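Local coordinates for Mlr6093 protein (Mesorhizobium loti, PDB 2QJ8) that probably hydrolyses carbon-nitrogen bonds of linear amides, or ester bonds, as a zinc-dependent member of the succinylglutamate desuccinylase/aspartoacylase family, at residues P36-N41 against I81-E86; G53-E58 against D139-G144; K104-V109 against E120-A125; V178-E183 against L252-S257; V284-P289 against S297-A302. One frame throughout, in Å; residues are numbered along the deposited sequence.

Contact 1 (P36-N41 against I81-E86); sequences PVFSCN and IIIVPE
Phe-38 and Ile-83 lie side by side on one face of the sheet, their side chains running the same way. CD1 of Ile-83 comes to 3.8 Å from CD2 of the Phe-38 ring, and CG1 of the isoleucine reaches the same ring carbon, so one whole branch follows the phenyl group. Their first torsions differ, the ring of Phe-38 leaving trans to its own amide nitrogen (chi1 160°) and CG1 of Ile-83 lying beside its nitrogen (chi1 -55°), yet ring and CG1 stay on the same side of the sheet. On the other face, Val-37 and Ile-82 meet at a slant, with CG1 of the valine 3.7 Å from CG2 of the isoleucine. There too, OG of Ser-39 rests 3.9 Å from CG1 of Ile-82.

The strands run antiparallel at 166°. Phe-38 with Ile-83 and Cys-40 with Ile-81 are hydrogen-bonded pairs, and Ser-39 with Ile-82 is the non-hydrogen-bonded pair between them. Phe-38 N reaches Ile-83 O at 2.9 Å, and the bond at the Cys-40 end, Ile-81 N to Cys-40 O, is longer at 3.2 Å. Past Val-84 the strand ends, and a water takes over, donating to Pro-36 O at 2.8 Å and accepting from Glu-86 N.

Helix 60-75 covers the Phe-38 and Ile-83 face through Val-69 and Leu-68, and Leu-293 of the second subunit packs on Phe-38 and Pro-85. Strand 33-42 continues on its far edge to strand 16-24. With buried hydrocarbon on both faces, the polarity crossing this pairing is almost wholly that of the backbone, and the paired amides and carbonyls satisfy one another.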
# COMPACT_ATOMS: atom_id res chain seq x y z
N PRO A 36 18.52 -11.75 -12.19
CA PRO A 36 19.53 -10.82 -12.72
C PRO A 36 20.43 -10.19 -11.66
O PRO A 36 19.98 -9.87 -10.55
CB PRO A 36 18.70 -9.74 -13.42
CG PRO A 36 17.42 -10.38 -13.76
CD PRO A 36 17.16 -11.31 -12.57
N VAL A 37 21.71 -10.06 -12.02
CA VAL A 37 22.74 -9.54 -11.14
C VAL A 37 23.59 -8.53 -11.92
O VAL A 37 23.86 -8.70 -13.12
CB VAL A 37 23.66 -10.70 -10.61
CG1 VAL A 37 24.83 -10.14 -9.78
CG2 VAL A 37 22.85 -11.69 -9.80
N PHE A 38 23.94 -7.45 -11.24
CA PHE A 38 24.82 -6.42 -11.74
C PHE A 38 26.07 -6.46 -10.86
O PHE A 38 25.96 -6.66 -9.65
CB PHE A 38 24.13 -5.07 -11.60
CG PHE A 38 25.06 -3.89 -11.62
CD1 PHE A 38 25.36 -3.25 -12.80
CD2 PHE A 38 25.57 -3.37 -10.42
CE1 PHE A 38 26.17 -2.13 -12.81
CE2 PHE A 38 26.39 -2.27 -10.42
CZ PHE A 38 26.69 -1.65 -11.60
N SER A 39 27.25 -6.29 -11.46
CA SER A 39 28.47 -6.16 -10.68
C SER A 39 29.38 -5.08 -11.31
O SER A 39 29.53 -5.03 -12.52
CB SER A 39 29.16 -7.50 -10.55
OG SER A 39 30.34 -7.36 -9.78
N CYS A 40 29.91 -4.18 -10.47
CA CYS A 40 30.83 -3.12 -10.93
C CYS A 40 32.12 -3.32 -10.17
O CYS A 40 32.17 -3.11 -8.98
CB CYS A 40 30.24 -1.74 -10.73
SG CYS A 40 31.22 -0.38 -11.49
N ASN A 41 33.15 -3.77 -10.87
CA ASN A 41 34.44 -4.05 -10.30
C ASN A 41 35.44 -2.96 -10.68
O ASN A 41 35.87 -2.91 -11.82
CB ASN A 41 34.88 -5.41 -10.83
CG ASN A 41 36.19 -5.89 -10.26
OD1 ASN A 41 36.93 -5.17 -9.60
ND2 ASN A 41 36.49 -7.14 -10.54
N ILE A 81 30.92 -3.64 -6.08
CA ILE A 81 29.52 -3.54 -5.67
C ILE A 81 28.71 -4.50 -6.51
O ILE A 81 28.74 -4.44 -7.74
CB ILE A 81 28.93 -2.11 -5.81
CG1 ILE A 81 29.72 -1.15 -4.95
CG2 ILE A 81 27.42 -2.15 -5.38
CD1 ILE A 81 29.36 0.34 -5.11
N ILE A 82 28.05 -5.45 -5.84
CA ILE A 82 27.19 -6.40 -6.51
C ILE A 82 25.75 -6.00 -6.14
O ILE A 82 25.49 -5.63 -5.00
CB ILE A 82 27.46 -7.89 -6.03
CG1 ILE A 82 28.93 -8.31 -6.26
CG2 ILE A 82 26.54 -8.83 -6.75
CD1 ILE A 82 29.30 -9.70 -5.59
N ILE A 83 24.83 -6.03 -7.11
CA ILE A 83 23.41 -5.67 -6.86
C ILE A 83 22.47 -6.70 -7.45
O ILE A 83 22.64 -7.09 -8.62
CB ILE A 83 23.01 -4.27 -7.45
CG1 ILE A 83 23.93 -3.16 -6.92
CG2 ILE A 83 21.55 -3.92 -7.09
CD1 ILE A 83 23.75 -1.73 -7.58
N VAL A 84 21.52 -7.16 -6.62
CA VAL A 84 20.44 -8.09 -7.03
C VAL A 84 19.13 -7.37 -6.69
O VAL A 84 18.66 -7.42 -5.55
CB VAL A 84 20.59 -9.52 -6.42
CG1 VAL A 84 20.90 -9.48 -4.95
CG2 VAL A 84 19.37 -10.38 -6.73
N PRO A 85 18.54 -6.62 -7.68
CA PRO A 85 17.35 -5.82 -7.36
C PRO A 85 16.13 -6.53 -6.85
O PRO A 85 15.44 -5.94 -6.04
CB PRO A 85 17.08 -5.01 -8.67
CG PRO A 85 18.41 -4.98 -9.34
CD PRO A 85 18.90 -6.40 -9.10
N GLU A 86 15.91 -7.79 -7.27
CA GLU A 86 14.78 -8.61 -6.82
C GLU A 86 15.28 -10.01 -6.51
O GLU A 86 15.37 -10.84 -7.42
CB GLU A 86 13.67 -8.73 -7.87
CG GLU A 86 13.02 -7.44 -8.33
CD GLU A 86 13.65 -6.83 -9.56
OE1 GLU A 86 13.84 -7.54 -10.58
OE2 GLU A 86 13.89 -5.60 -9.54
O HOH W 1 17.42 -9.47 -9.60

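Contact 2 (G53-E58 against D139-G144); sequences GNHGNE and DLHSFG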
# COMPACT_ATOMS: atom_id res chain seq x y z
N GLY A 53 13.82 -6.66 -2.94
CA GLY A 53 12.81 -7.65 -3.31
C GLY A 53 12.77 -8.96 -2.59
O GLY A 53 12.39 -9.95 -3.17
N ASN A 54 13.18 -8.98 -1.32
CA ASN A 54 13.00 -10.17 -0.49
C ASN A 54 11.50 -10.45 -0.35
O ASN A 54 11.11 -11.60 -0.22
CB ASN A 54 13.60 -10.00 0.91
CG ASN A 54 13.31 -11.21 1.80
OD1 ASN A 54 13.92 -12.25 1.63
ND2 ASN A 54 12.37 -11.08 2.75
N HIS A 55 10.69 -9.38 -0.31
CA HIS A 55 9.24 -9.49 -0.25
C HIS A 55 8.64 -8.94 -1.52
O HIS A 55 9.16 -8.01 -2.08
CB HIS A 55 8.68 -8.78 0.96
CG HIS A 55 9.15 -9.35 2.26
ND1 HIS A 55 8.79 -10.61 2.70
CD2 HIS A 55 9.94 -8.82 3.23
CE1 HIS A 55 9.36 -10.83 3.88
NE2 HIS A 55 10.05 -9.75 4.22
N GLY A 56 7.52 -9.49 -1.95
CA GLY A 56 6.95 -9.09 -3.24
C GLY A 56 6.03 -7.89 -3.40
O GLY A 56 5.72 -7.47 -4.53
N ASN A 57 5.62 -7.32 -2.29
CA ASN A 57 4.71 -6.18 -2.33
C ASN A 57 5.43 -4.83 -2.04
O ASN A 57 4.79 -3.88 -1.60
CB ASN A 57 3.49 -6.49 -1.42
CG ASN A 57 3.87 -7.09 -0.01
OD1 ASN A 57 5.03 -7.04 0.44
ND2 ASN A 57 2.85 -7.61 0.69
N GLU A 58 6.73 -4.76 -2.34
CA GLU A 58 7.55 -3.59 -2.10
C GLU A 58 8.43 -3.40 -3.30
O GLU A 58 9.38 -4.17 -3.49
CB GLU A 58 8.42 -3.82 -0.85
CG GLU A 58 9.01 -2.55 -0.22
CD GLU A 58 9.88 -1.73 -1.14
OE1 GLU A 58 10.91 -2.25 -1.66
OE2 GLU A 58 9.53 -0.55 -1.35
N ASP A 139 20.51 -4.27 2.61
CA ASP A 139 19.19 -4.79 2.19
C ASP A 139 18.18 -3.64 2.15
O ASP A 139 18.04 -2.91 3.13
CB ASP A 139 18.73 -5.91 3.12
CG ASP A 139 17.40 -6.58 2.68
OD1 ASP A 139 17.19 -6.94 1.49
OD2 ASP A 139 16.55 -6.77 3.57
N LEU A 140 17.51 -3.48 1.00
CA LEU A 140 16.48 -2.47 0.77
C LEU A 140 15.18 -3.21 1.14
O LEU A 140 14.59 -3.92 0.32
CB LEU A 140 16.54 -1.95 -0.66
CG LEU A 140 17.96 -1.52 -1.12
CD1 LEU A 140 17.96 -1.10 -2.57
CD2 LEU A 140 18.59 -0.42 -0.23
N HIS A 141 14.79 -3.05 2.41
CA HIS A 141 13.81 -3.93 3.08
C HIS A 141 12.36 -3.42 3.14
O HIS A 141 12.10 -2.21 3.29
CB HIS A 141 14.33 -4.22 4.48
CG HIS A 141 13.50 -5.17 5.28
ND1 HIS A 141 12.65 -4.74 6.28
CD2 HIS A 141 13.38 -6.52 5.22
CE1 HIS A 141 12.04 -5.80 6.80
NE2 HIS A 141 12.46 -6.88 6.17
N SER A 142 11.43 -4.35 2.99
CA SER A 142 10.04 -4.03 3.02
C SER A 142 9.58 -4.07 4.44
O SER A 142 9.56 -5.12 5.04
CB SER A 142 9.24 -5.06 2.24
OG SER A 142 7.86 -4.74 2.31
N PHE A 143 9.23 -2.92 5.00
CA PHE A 143 8.73 -2.90 6.37
C PHE A 143 7.34 -3.59 6.40
O PHE A 143 7.05 -4.40 7.29
CB PHE A 143 8.67 -1.47 6.90
CG PHE A 143 8.48 -1.39 8.37
CD1 PHE A 143 9.55 -1.64 9.22
CD2 PHE A 143 7.24 -1.10 8.91
CE1 PHE A 143 9.40 -1.58 10.58
CE2 PHE A 143 7.08 -1.04 10.28
CZ PHE A 143 8.17 -1.27 11.11
N GLY A 144 6.52 -3.29 5.38
CA GLY A 144 5.17 -3.88 5.21
C GLY A 144 4.38 -2.88 4.39
O GLY A 144 4.42 -1.69 4.73
O HOH W 2 12.59 -4.38 -1.40
O HOH W 3 14.69 -6.85 0.33
O HOH W 4 11.39 -9.85 6.79
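Ser-142 packs against the aliphatic part of Glu-58, its nearest atom being OG, 3.3 Å from CB of the glutamate in the one of two Glu-58 conformers described here. Glu-58 starts out with CG opposite the backbone N (chi1 -162°) and then bends at chi2, which lays the start of the chain across the serine and takes the carboxylate toward the start of helix 60-75. His-55 adds to this packing from its ring, where CD2 comes to 4.0 Å from CB of Ser-142.

The rings of His-55 and His-141 form an oblique aromatic pair, with planes at 71° and centroids 5.9 Å apart. NE2 of His-141 lies at the edge of the His-55 ring, and a water in the plane of both rings reaches each NE2, at 2.9 Å from His-55 NE2. His-55 and Glu-58 have the spacing of the His-x-x-Glu signature of M14-type zinc hydrolases, and His-141, on strand 136-144, is consistent with the third zinc ligand. The site is inferred from the family and is not assembled in this conformer, whose carboxylate is turned away from the histidines. His-55 ND1 is held by the carbonyl of Arg-97, His-141 ND1 by the carboxylate of Glu-206.

Water-mediated bonds join the backbones. Leu-140 O accepts from two waters. One, 2.7 Å from Leu-140 O, also donates to Glu-58 OE1 and accepts from Gly-53 N; the other accepts from Asn-54 N and donates to Asp-139 OD1, which also bonds to Thr-51 OG1.

Capping bonds take up the carboxylate of Glu-58, through OE2 to Gln-60 N and through OE1 to Gly-61 N.

Contact 3 (K104-V109 against E120-A125); sequences KNLNRV and ERIADA
Leu-106 presses its CD1 methyl onto helix 118-129, docking a loop turn on a helix of the catalytic domain. Residues 106-109 have helical backbone angles but lack regular helical bonds, and the run Leu-106, Asn-107, Arg-108 fits the Leu-Asn-Arg motif of aspartoacylases.

The tight part is apolar. The side chains of Leu-106 and Ile-122 cross at about a right angle. Both methyls of the leucine, CD1 and CD2 of Leu-106, reach CG2 of Ile-122, each at 3.8 Å, and CD1 also touches CB of the isoleucine. With a chi1 of 174°, Leu-106 stretches away from its own backbone N and toward the helix. Next to it, CG2 of Val-109 meets CB of Ala-123 at 3.9 Å, and the small alanine, its CB 4.1 Å from Leu-106 CD1, is shared by both loop residues. Behind this patch, Ile-122 continues onto Val-24, Leu-33 and Leu-35 of the strands beneath.

The other end is looser and polar, and its residues are only partly buried. Lys-104 is drawn out beyond CG with every later torsion near trans, and it meets Glu-120 through its terminal nitrogen, without packing of the two aliphatic chains along each other. Its NZ also bonds to Ser-117 OG. The carboxylate of Glu-120 is primarily anchored just ahead of its own helix, where OE2 accepts from Ser-117 N, while OE1 has a long, weak ion pair with Arg-113. OE2 thus takes two partners, and the one across the contact is a salt bridge with a weak hydrogen bond, Lys-104 NZ to Glu-120 OE2 at 2.9 Å.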
# COMPACT_ATOMS: atom_id res chain seq x y z
N LYS A 104 7.46 -19.61 2.27
CA LYS A 104 8.53 -19.20 3.17
C LYS A 104 9.02 -17.79 2.90
O LYS A 104 9.02 -17.29 1.77
CB LYS A 104 9.72 -20.19 3.13
CG LYS A 104 9.33 -21.65 3.42
CD LYS A 104 10.50 -22.65 3.33
CE LYS A 104 9.98 -24.05 3.64
NZ LYS A 104 10.95 -25.15 3.35
N ASN A 105 9.40 -17.15 3.99
CA ASN A 105 10.03 -15.83 3.99
C ASN A 105 11.49 -16.14 3.75
O ASN A 105 12.17 -16.73 4.60
CB ASN A 105 9.75 -15.14 5.32
CG ASN A 105 10.47 -13.81 5.50
OD1 ASN A 105 11.30 -13.37 4.69
ND2 ASN A 105 10.12 -13.14 6.57
N LEU A 106 11.93 -15.78 2.56
CA LEU A 106 13.27 -16.02 2.05
C LEU A 106 14.39 -15.57 3.00
O LEU A 106 15.41 -16.26 3.14
CB LEU A 106 13.41 -15.36 0.66
CG LEU A 106 14.76 -15.34 -0.05
CD1 LEU A 106 15.22 -16.76 -0.26
CD2 LEU A 106 14.67 -14.58 -1.39
N ASN A 107 14.18 -14.42 3.61
CA ASN A 107 15.12 -13.85 4.57
C ASN A 107 15.29 -14.74 5.80
O ASN A 107 16.44 -15.02 6.17
CB ASN A 107 14.68 -12.42 4.95
CG ASN A 107 15.68 -11.70 5.83
OD1 ASN A 107 15.80 -11.99 7.03
ND2 ASN A 107 16.36 -10.71 5.26
N ARG A 108 14.19 -15.23 6.39
CA ARG A 108 14.32 -16.07 7.60
C ARG A 108 14.90 -17.46 7.36
O ARG A 108 15.36 -18.09 8.33
CB ARG A 108 13.08 -16.15 8.52
CG ARG A 108 11.79 -16.63 7.90
CD ARG A 108 10.77 -17.23 8.90
NE ARG A 108 9.40 -17.20 8.36
CZ ARG A 108 8.90 -18.00 7.40
NH1 ARG A 108 9.63 -18.95 6.79
NH2 ARG A 108 7.63 -17.81 7.01
N VAL A 109 14.94 -17.94 6.11
CA VAL A 109 15.51 -19.28 5.82
C VAL A 109 17.02 -19.32 5.53
O VAL A 109 17.57 -20.41 5.45
CB VAL A 109 14.76 -20.00 4.68
CG1 VAL A 109 13.25 -19.98 4.95
CG2 VAL A 109 15.09 -19.41 3.35
N GLU A 120 14.67 -21.90 0.02
CA GLU A 120 15.92 -22.46 0.55
C GLU A 120 17.02 -22.56 -0.50
O GLU A 120 18.20 -22.33 -0.18
CB GLU A 120 15.67 -23.84 1.16
CG GLU A 120 14.63 -23.87 2.27
CD GLU A 120 14.45 -25.25 2.78
OE1 GLU A 120 15.24 -25.66 3.65
OE2 GLU A 120 13.51 -25.93 2.33
N ARG A 121 16.66 -22.92 -1.74
CA ARG A 121 17.64 -22.95 -2.85
C ARG A 121 18.08 -21.54 -3.26
O ARG A 121 19.25 -21.35 -3.61
CB ARG A 121 17.11 -23.72 -4.08
CG ARG A 121 16.73 -25.18 -3.77
CD ARG A 121 16.56 -26.04 -5.04
NE ARG A 121 15.53 -25.53 -5.95
CZ ARG A 121 14.21 -25.63 -5.77
NH1 ARG A 121 13.71 -26.21 -4.70
NH2 ARG A 121 13.39 -25.14 -6.68
N ILE A 122 17.17 -20.56 -3.21
CA ILE A 122 17.53 -19.16 -3.50
C ILE A 122 18.55 -18.68 -2.46
O ILE A 122 19.57 -18.10 -2.83
CB ILE A 122 16.31 -18.20 -3.55
CG1 ILE A 122 15.39 -18.57 -4.73
CG2 ILE A 122 16.81 -16.68 -3.70
CD1 ILE A 122 14.01 -18.01 -4.65
N ALA A 123 18.24 -18.93 -1.19
CA ALA A 123 19.09 -18.54 -0.06
C ALA A 123 20.47 -19.22 -0.16
O ALA A 123 21.48 -18.56 0.01
CB ALA A 123 18.40 -18.87 1.28
N ASP A 124 20.48 -20.51 -0.48
CA ASP A 124 21.71 -21.27 -0.72
C ASP A 124 22.58 -20.71 -1.85
O ASP A 124 23.80 -20.66 -1.69
CB ASP A 124 21.37 -22.73 -0.98
CG ASP A 124 22.59 -23.57 -1.23
OD1 ASP A 124 23.38 -23.80 -0.30
OD2 ASP A 124 22.76 -23.98 -2.38
N ALA A 125 21.96 -20.27 -2.96
CA ALA A 125 22.65 -19.71 -4.12
C ALA A 125 23.34 -18.40 -3.77
O ALA A 125 24.48 -18.20 -4.16
CB ALA A 125 21.67 -19.47 -5.29

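Contact 4 (V178-E183 against L252-S257); sequences VTLLWE and LETTSS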
# COMPACT_ATOMS: atom_id res chain seq x y z
N VAL A 178 15.59 8.99 10.39
CA VAL A 178 15.68 8.24 11.64
C VAL A 178 16.64 7.07 11.59
O VAL A 178 16.64 6.30 10.62
CB VAL A 178 14.29 7.62 11.99
CG1 VAL A 178 14.37 6.73 13.25
CG2 VAL A 178 13.22 8.73 12.14
N THR A 179 17.47 6.91 12.62
CA THR A 179 18.19 5.64 12.80
C THR A 179 17.49 5.08 14.04
O THR A 179 17.49 5.72 15.07
CB THR A 179 19.72 5.77 12.99
OG1 THR A 179 20.29 6.39 11.83
CG2 THR A 179 20.36 4.36 13.18
N LEU A 180 16.89 3.89 13.95
CA LEU A 180 16.15 3.36 15.09
C LEU A 180 16.82 2.18 15.76
O LEU A 180 17.04 1.17 15.12
CB LEU A 180 14.75 2.92 14.64
CG LEU A 180 13.75 2.43 15.72
CD1 LEU A 180 13.36 3.49 16.75
CD2 LEU A 180 12.52 1.87 15.04
N LEU A 181 17.11 2.33 17.06
CA LEU A 181 17.64 1.23 17.85
C LEU A 181 16.43 0.41 18.30
O LEU A 181 15.52 0.93 18.94
CB LEU A 181 18.47 1.70 19.05
CG LEU A 181 19.64 2.66 18.81
CD1 LEU A 181 20.52 2.65 20.06
CD2 LEU A 181 20.48 2.29 17.61
N TRP A 182 16.39 -0.86 17.96
CA TRP A 182 15.25 -1.70 18.28
C TRP A 182 15.63 -3.18 18.35
O TRP A 182 15.99 -3.78 17.35
CB TRP A 182 14.15 -1.47 17.23
CG TRP A 182 12.86 -2.23 17.46
CD1 TRP A 182 12.42 -2.80 18.64
CD2 TRP A 182 11.78 -2.38 16.53
NE1 TRP A 182 11.19 -3.36 18.46
CE2 TRP A 182 10.76 -3.11 17.19
CE3 TRP A 182 11.58 -2.00 15.21
CZ2 TRP A 182 9.56 -3.48 16.55
CZ3 TRP A 182 10.38 -2.35 14.58
CH2 TRP A 182 9.40 -3.09 15.26
N GLU A 183 15.45 -3.76 19.54
CA GLU A 183 15.75 -5.15 19.81
C GLU A 183 14.50 -5.97 19.53
O GLU A 183 13.84 -6.47 20.43
CB GLU A 183 16.27 -5.28 21.24
CG GLU A 183 16.83 -6.63 21.58
CD GLU A 183 17.55 -6.67 22.95
OE1 GLU A 183 17.96 -5.62 23.52
OE2 GLU A 183 17.74 -7.80 23.44
N LEU A 252 16.73 7.36 17.47
CA LEU A 252 15.61 7.04 18.33
C LEU A 252 15.70 5.58 18.74
O LEU A 252 16.45 4.82 18.13
CB LEU A 252 14.29 7.30 17.57
CG LEU A 252 14.02 8.71 17.02
CD1 LEU A 252 12.65 8.77 16.29
CD2 LEU A 252 14.09 9.77 18.10
N GLU A 253 14.98 5.21 19.80
CA GLU A 253 14.90 3.81 20.24
C GLU A 253 13.46 3.46 20.55
O GLU A 253 12.69 4.33 20.98
CB GLU A 253 15.81 3.48 21.44
CG GLU A 253 15.45 4.12 22.71
CD GLU A 253 16.45 3.82 23.82
OE1 GLU A 253 17.27 2.88 23.70
OE2 GLU A 253 16.40 4.55 24.83
N THR A 254 13.15 2.19 20.35
CA THR A 254 11.81 1.67 20.61
C THR A 254 11.94 0.45 21.50
O THR A 254 12.76 -0.43 21.24
CB THR A 254 10.99 1.37 19.33
OG1 THR A 254 9.77 0.70 19.69
CG2 THR A 254 11.71 0.50 18.39
N THR A 255 11.15 0.46 22.59
CA THR A 255 11.10 -0.63 23.60
C THR A 255 9.68 -1.19 23.58
O THR A 255 8.81 -0.60 22.93
CB THR A 255 11.49 -0.13 25.05
OG1 THR A 255 10.55 0.86 25.51
CG2 THR A 255 12.91 0.45 25.06
N SER A 256 9.44 -2.30 24.29
CA SER A 256 8.12 -2.96 24.26
C SER A 256 6.90 -2.08 24.55
O SER A 256 5.90 -2.22 23.86
CB SER A 256 8.09 -4.21 25.13
OG SER A 256 8.71 -5.26 24.41
N SER A 257 7.02 -1.13 25.47
CA SER A 257 5.90 -0.21 25.76
C SER A 257 5.54 0.77 24.58
O SER A 257 4.46 1.38 24.58
CB SER A 257 6.16 0.57 27.03
OG SER A 257 7.32 1.35 26.92
O HOH W 5 14.25 -2.33 21.90
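The carbonyl oxygen of Leu-252 is gripped by the neighbouring strand through one N-H and, more weakly, a CA-H. Leu-181 N gives Leu-252 O a hydrogen bond of 2.8 Å, nearly straight at 171°, and the CA of Leu-180 adds a CA-H...O contact to Leu-252 O at 3.4 Å. Flanking bonds follow the parallel pattern: Leu-252 N to Thr-179 O at 3.0 Å, and Thr-254 N to Leu-181 O, also 3.0 Å, with the donor almost in line with the carbonyl.

This is a parallel pairing, with Leu-180 beside Leu-252 and Leu-181 beside Glu-253, and the short strand axes diverge by 34°. It carries the strand order outward from 152-155 through 178-182 to 250-261, whose far edge is antiparallel to strand 322-329.

On the face of Leu-180 and Leu-252, the side chains touch. Two torsions of Leu-180 act together, chi1 near trans and chi2 at 63°, to bring CD1 to 4.0 Å from CB of Leu-252. Leu-252 and Val-178 cross at about a right angle, bringing CD1 of the leucine to 4.0 Å from CG1 of the valine. Ala-327 packs on both leucines, and Phe-309 on Leu-180 and Val-178. On the reverse face, CB of Leu-181 meets CB of Glu-253 at 4.0 Å. Toward the end of the pairing, Trp-182 NE1 bonds to Gln-259 OE1, and Thr-254 OG1 bonds to Leu-326 O.

Contact 5 (V284-P289 against S297-A302); sequences VGVLHP and SIDIRA
Leu-287 lies alongside Ile-298, both side chains leaving the same face of the sheet, with CB of Leu-287 4.1 Å from CB of Ile-298. The overlap extends to the tips, where CD2 of the leucine reaches CD1 of the isoleucine at 4.2 Å. The two chains run the same way despite different first torsions: CG of Leu-287 stands across from its own N (chi1 -172°), while Ile-298 turns CG1 beside its nitrogen (chi1 -67°). On the same face CD1 of Ile-300 approaches CB of Leu-287 more loosely. Further along, CG2 of Val-284 packs against CB of Ala-302 at 4.0 Å.

Val-286 and Asp-299 point together from the opposite face, which is the more exposed on the strand 298-301 side. There the carboxylate of Asp-299 has a long salt bridge with Arg-301, whose NH1 is bonded to Gly-281 O. His-288 uses NE2 on Glu-269 of the neighbouring strand, and Pro-289 O accepts from Arg-66 NH2 of the second subunit.

The backbone is tight near Leu-287, where its N meets Ile-298 O at 2.7 Å and the return bond runs from Ile-298 N to Leu-287 O. At the other end the regular pattern breaks. Ile-300 N bonds to Gly-285 O at 2.9 Å, while Ile-300 O accepts from Val-284 N at 2.9 Å and, weakly, from Gly-285 N. Two residues, Val-284 and Gly-285, therefore face one, Ile-300: a classic beta bulge in an antiparallel hairpin that places strand 298-301 at the edge of a four-stranded antiparallel sheet within this chain.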
# COMPACT_ATOMS: atom_id res chain seq x y z
N VAL A 284 -3.45 7.18 19.37
CA VAL A 284 -2.64 6.93 18.19
C VAL A 284 -3.51 6.31 17.10
O VAL A 284 -3.29 6.55 15.93
CB VAL A 284 -1.35 6.11 18.56
CG1 VAL A 284 -0.66 5.55 17.33
CG2 VAL A 284 -0.40 7.00 19.38
N GLY A 285 -4.52 5.54 17.49
CA GLY A 285 -5.47 4.96 16.58
C GLY A 285 -6.71 4.49 17.30
O GLY A 285 -6.76 4.49 18.54
N VAL A 286 -7.71 4.13 16.52
CA VAL A 286 -9.00 3.67 17.02
C VAL A 286 -9.33 2.31 16.38
O VAL A 286 -9.03 2.10 15.21
CB VAL A 286 -10.08 4.72 16.69
CG1 VAL A 286 -11.48 4.19 16.93
CG2 VAL A 286 -9.85 5.99 17.51
N LEU A 287 -9.94 1.41 17.15
CA LEU A 287 -10.32 0.11 16.66
C LEU A 287 -11.85 0.06 16.61
O LEU A 287 -12.53 0.28 17.60
CB LEU A 287 -9.76 -0.98 17.58
CG LEU A 287 -9.89 -2.44 17.15
CD1 LEU A 287 -8.94 -2.75 16.01
CD2 LEU A 287 -9.57 -3.30 18.34
N HIS A 288 -12.38 -0.18 15.42
CA HIS A 288 -13.80 -0.27 15.19
C HIS A 288 -14.16 -1.76 15.17
O HIS A 288 -13.62 -2.49 14.33
CB HIS A 288 -14.12 0.36 13.83
CG HIS A 288 -13.72 1.80 13.71
ND1 HIS A 288 -14.43 2.82 14.29
CD2 HIS A 288 -12.68 2.38 13.06
CE1 HIS A 288 -13.85 3.97 14.01
NE2 HIS A 288 -12.79 3.73 13.26
N PRO A 289 -15.10 -2.21 16.03
CA PRO A 289 -15.48 -3.64 16.06
C PRO A 289 -16.15 -4.13 14.78
O PRO A 289 -17.06 -3.47 14.28
CB PRO A 289 -16.47 -3.70 17.22
CG PRO A 289 -17.07 -2.36 17.26
CD PRO A 289 -15.91 -1.44 16.98
N SER A 297 -16.25 2.17 19.62
CA SER A 297 -14.89 1.96 19.15
C SER A 297 -13.93 2.03 20.35
O SER A 297 -14.23 2.68 21.37
CB SER A 297 -14.50 2.99 18.09
OG SER A 297 -14.59 4.31 18.61
N ILE A 298 -12.78 1.37 20.20
CA ILE A 298 -11.73 1.26 21.21
C ILE A 298 -10.56 2.16 20.86
O ILE A 298 -10.04 2.08 19.76
CB ILE A 298 -11.23 -0.22 21.30
CG1 ILE A 298 -12.35 -1.14 21.84
CG2 ILE A 298 -9.95 -0.37 22.13
CD1 ILE A 298 -12.13 -2.63 21.57
N ASP A 299 -10.17 3.03 21.79
CA ASP A 299 -8.98 3.89 21.63
C ASP A 299 -7.70 3.13 21.98
O ASP A 299 -7.67 2.35 22.95
CB ASP A 299 -9.06 5.08 22.55
CG ASP A 299 -10.24 5.94 22.29
OD1 ASP A 299 -10.51 6.24 21.10
OD2 ASP A 299 -10.89 6.33 23.28
N ILE A 300 -6.65 3.37 21.18
CA ILE A 300 -5.32 2.77 21.38
C ILE A 300 -4.38 3.97 21.67
O ILE A 300 -4.11 4.78 20.79
CB ILE A 300 -4.85 1.94 20.16
CG1 ILE A 300 -5.88 0.84 19.80
CG2 ILE A 300 -3.45 1.35 20.44
CD1 ILE A 300 -5.60 0.11 18.55
N ARG A 301 -3.92 4.07 22.92
CA ARG A 301 -3.14 5.23 23.37
C ARG A 301 -1.63 5.01 23.60
O ARG A 301 -1.20 3.92 24.01
CB ARG A 301 -3.76 5.75 24.67
CG ARG A 301 -5.15 6.32 24.53
CD ARG A 301 -5.79 6.60 25.87
NE ARG A 301 -7.15 7.08 25.68
CZ ARG A 301 -7.53 8.35 25.53
NH1 ARG A 301 -6.66 9.36 25.54
NH2 ARG A 301 -8.81 8.65 25.34
N ALA A 302 -0.86 6.06 23.34
CA ALA A 302 0.58 6.10 23.59
C ALA A 302 0.85 5.98 25.11
O ALA A 302 0.19 6.62 25.94
CB ALA A 302 1.19 7.39 23.06

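In the fold
Contact 2 holds the residues that probably bind zinc in this family, and its centre lies about 6 Å from that of the chain. Contact 3, about 14 Å away between centres, touches it: Asn-54 ND2 and Asn-105 OD1, 3.2 Å apart, probably make a hydrogen bond. From the other side Trp-182 of contact 4 packs on Phe-143 of contact 2. Contact 1 comes within about 4 Å of contact 2 at nearest atoms, without touching. Contact 5 stands apart, about 44 Å from contact 1 between centres, yet the dimer relates them: Met-290 and Leu-293 of the second subunit pack on contact 1. Arg-66, salt-bridged to Glu-86, has its second-subunit counterpart bonded to Pro-289 of contact 5.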